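Local coordinates for protein Succinylglutamatedesuccinylase/aspartoacylase (Rhodobacter sphaeroides 2.4.1, PDB 3CDX) that probably hydrolyses carbon-nitrogen bonds in linear amides as a metal-dependent member of the succinylglutamate desuccinylase/aspartoacylase family, and binds a calcium ion here, at residues Ala266-Met271 and Tyr312-Ile317. Residues are numbered along the deposited sequence; the frame is centred on the assembly and turned at random.
Sequences ADAYVM and YRRDGI
Asp267 lies against the start of the Arg313 side chain, its CG 3.8 Å from Arg313 CB. The contact belongs to the C-terminal beta domain, away from the calcium site. A short 3-10 turn, 266-268, interrupts strand 259-271 and meets the loop between strands 308-311 and 316-322. A backbone hydrogen bond from Tyr269 N to Ala266 O closes the turn. Asp267 and Arg313 form no salt bridge: OD1 of Asp267 is 6.0 Å from NE of Arg313. The Arg313 chain bends at its second torsion (chi2 -62°), and its guanidinium leads away from the turn. Arg314 bends at chi2 and again at chi3 (-72°). Its aliphatic part runs alongside the turn, with CD 3.8 Å from Asp267 CB. The charged end goes on to a salt bridge with Glu338 of strand 332-339. Ala268 and Val270 also share backbone hydrogen bonds with that strand. Farther along, Val270 CG2 packs obliquely on the Tyr312 ring, 3.8 Å from CD1. Both residues are buried and also touch Ala294 of strand 293-298. No direct hydrogen bond joins the two segments. One water bridges their backbones instead. It donates to Asp267 O at 2.6 Å and accepts from Arg313 N at 3.0 Å. Arg314 CG also comes within 3.4 Å of this Asp267 O.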
loop_
_atom_site.group_PDB
_atom_site.type_symbol
_atom_site.label_atom_id
_atom_site.label_comp_id
_atom_site.label_asym_id
_atom_site.label_seq_id
_atom_site.Cartn_x
_atom_site.Cartn_y
_atom_site.Cartn_z
ATOM N N ALA A 266 -33.478 14.907 10.867
ATOM C CA ALA A 266 -32.220 14.369 11.396
ATOM C C ALA A 266 -32.524 13.171 12.296
ATOM O O ALA A 266 -31.715 12.227 12.409
ATOM C CB ALA A 266 -31.455 15.417 12.158
ATOM N N ASP A 267 -33.708 13.223 12.917
ATOM C CA ASP A 267 -34.201 12.171 13.802
ATOM C C ASP A 267 -34.468 10.841 13.049
ATOM O O ASP A 267 -34.601 9.799 13.682
ATOM C CB ASP A 267 -35.475 12.653 14.535
ATOM C CG ASP A 267 -35.182 13.287 15.926
ATOM O OD1 ASP A 267 -33.993 13.428 16.337
ATOM O OD2 ASP A 267 -36.171 13.625 16.615
ATOM N N ALA A 268 -34.575 10.897 11.719
ATOM C CA ALA A 268 -34.657 9.693 10.830
ATOM C C ALA A 268 -33.391 8.810 10.788
ATOM O O ALA A 268 -33.469 7.649 10.454
ATOM C CB ALA A 268 -35.044 10.105 9.411
ATOM N N TYR A 269 -32.240 9.373 11.132
ATOM C CA TYR A 269 -30.952 8.673 11.127
ATOM C C TYR A 269 -30.549 8.212 12.522
ATOM O O TYR A 269 -30.464 9.030 13.467
ATOM C CB TYR A 269 -29.867 9.618 10.599
ATOM C CG TYR A 269 -30.149 10.079 9.195
ATOM C CD1 TYR A 269 -29.503 9.488 8.113
ATOM C CD2 TYR A 269 -31.078 11.086 8.943
ATOM C CE1 TYR A 269 -29.764 9.892 6.818
ATOM C CE2 TYR A 269 -31.348 11.507 7.631
ATOM C CZ TYR A 269 -30.683 10.901 6.586
ATOM O OH TYR A 269 -30.939 11.271 5.292
ATOM N N VAL A 270 -30.298 6.917 12.671
ATOM C CA VAL A 270 -29.695 6.421 13.887
ATOM C C VAL A 270 -28.210 6.420 13.665
ATOM O O VAL A 270 -27.697 5.700 12.809
ATOM C CB VAL A 270 -30.167 5.003 14.264
ATOM C CG1 VAL A 270 -29.629 4.619 15.665
ATOM C CG2 VAL A 270 -31.673 4.934 14.167
ATOM N N MET A 271 -27.518 7.223 14.454
ATOM C CA MET A 271 -26.091 7.410 14.295
ATOM C C MET A 271 -25.293 6.651 15.369
ATOM O O MET A 271 -25.701 6.574 16.528
ATOM C CB MET A 271 -25.791 8.906 14.345
ATOM C CG MET A 271 -26.592 9.741 13.300
ATOM S SD MET A 271 -26.200 9.483 11.565
ATOM C CE MET A 271 -24.510 10.053 11.470
ATOM N N TYR A 312 -34.193 4.235 17.913
ATOM C CA TYR A 312 -34.862 4.951 16.829
ATOM C C TYR A 312 -35.555 6.208 17.389
ATOM O O TYR A 312 -36.031 6.203 18.525
ATOM C CB TYR A 312 -35.959 4.094 16.167
ATOM C CG TYR A 312 -35.517 2.783 15.551
ATOM C CD1 TYR A 312 -34.813 2.740 14.341
ATOM C CD2 TYR A 312 -35.821 1.575 16.173
ATOM C CE1 TYR A 312 -34.407 1.493 13.769
ATOM C CE2 TYR A 312 -35.429 0.354 15.623
ATOM C CZ TYR A 312 -34.722 0.320 14.438
ATOM O OH TYR A 312 -34.363 -0.910 13.920
ATOM N N ARG A 313 -35.633 7.253 16.563
ATOM C CA ARG A 313 -36.252 8.520 16.936
ATOM C C ARG A 313 -37.338 8.955 15.946
ATOM O O ARG A 313 -37.746 10.127 15.937
ATOM C CB ARG A 313 -35.183 9.612 17.065
ATOM C CG ARG A 313 -34.130 9.335 18.114
ATOM C CD ARG A 313 -34.788 9.242 19.460
ATOM N NE ARG A 313 -33.812 9.198 20.540
ATOM C CZ ARG A 313 -34.130 8.940 21.802
ATOM N NH1 ARG A 313 -35.407 8.709 22.116
ATOM N NH2 ARG A 313 -33.181 8.919 22.742
ATOM N N ARG A 314 -37.799 8.017 15.119
ATOM C CA ARG A 314 -38.950 8.217 14.251
ATOM C C ARG A 314 -39.706 6.909 14.082
ATOM O O ARG A 314 -39.062 5.857 13.932
ATOM C CB ARG A 314 -38.496 8.649 12.836
ATOM C CG ARG A 314 -37.815 10.012 12.721
ATOM C CD ARG A 314 -38.707 11.148 13.214
ATOM N NE ARG A 314 -39.829 11.461 12.328
ATOM C CZ ARG A 314 -40.571 12.570 12.426
ATOM N NH1 ARG A 314 -40.325 13.477 13.382
ATOM N NH2 ARG A 314 -41.581 12.764 11.580
ATOM N N ASP A 315 -41.051 6.960 14.084
ATOM C CA ASP A 315 -41.860 5.828 13.613
ATOM C C ASP A 315 -41.687 5.722 12.096
ATOM O O ASP A 315 -41.493 6.740 11.422
ATOM C CB ASP A 315 -43.358 6.001 13.918
ATOM C CG ASP A 315 -43.656 6.234 15.410
ATOM O OD1 ASP A 315 -42.792 6.002 16.274
ATOM O OD2 ASP A 315 -44.783 6.666 15.719
ATOM N N GLY A 316 -41.817 4.513 11.553
ATOM C CA GLY A 316 -41.660 4.309 10.125
ATOM C C GLY A 316 -41.160 2.919 9.739
ATOM O O GLY A 316 -41.355 1.954 10.464
ATOM N N ILE A 317 -40.527 2.824 8.573
ATOM C CA ILE A 317 -40.022 1.565 8.016
ATOM C C ILE A 317 -38.507 1.774 7.786
ATOM O O ILE A 317 -38.077 2.848 7.313
ATOM C CB ILE A 317 -40.766 1.237 6.695
ATOM C CG1 ILE A 317 -42.275 1.198 6.960
ATOM C CG2 ILE A 317 -40.254 -0.083 5.988
ATOM C CD1 ILE A 317 -43.095 0.708 5.807
HETATM O O HOH W 1 -34.540 7.183 13.801
#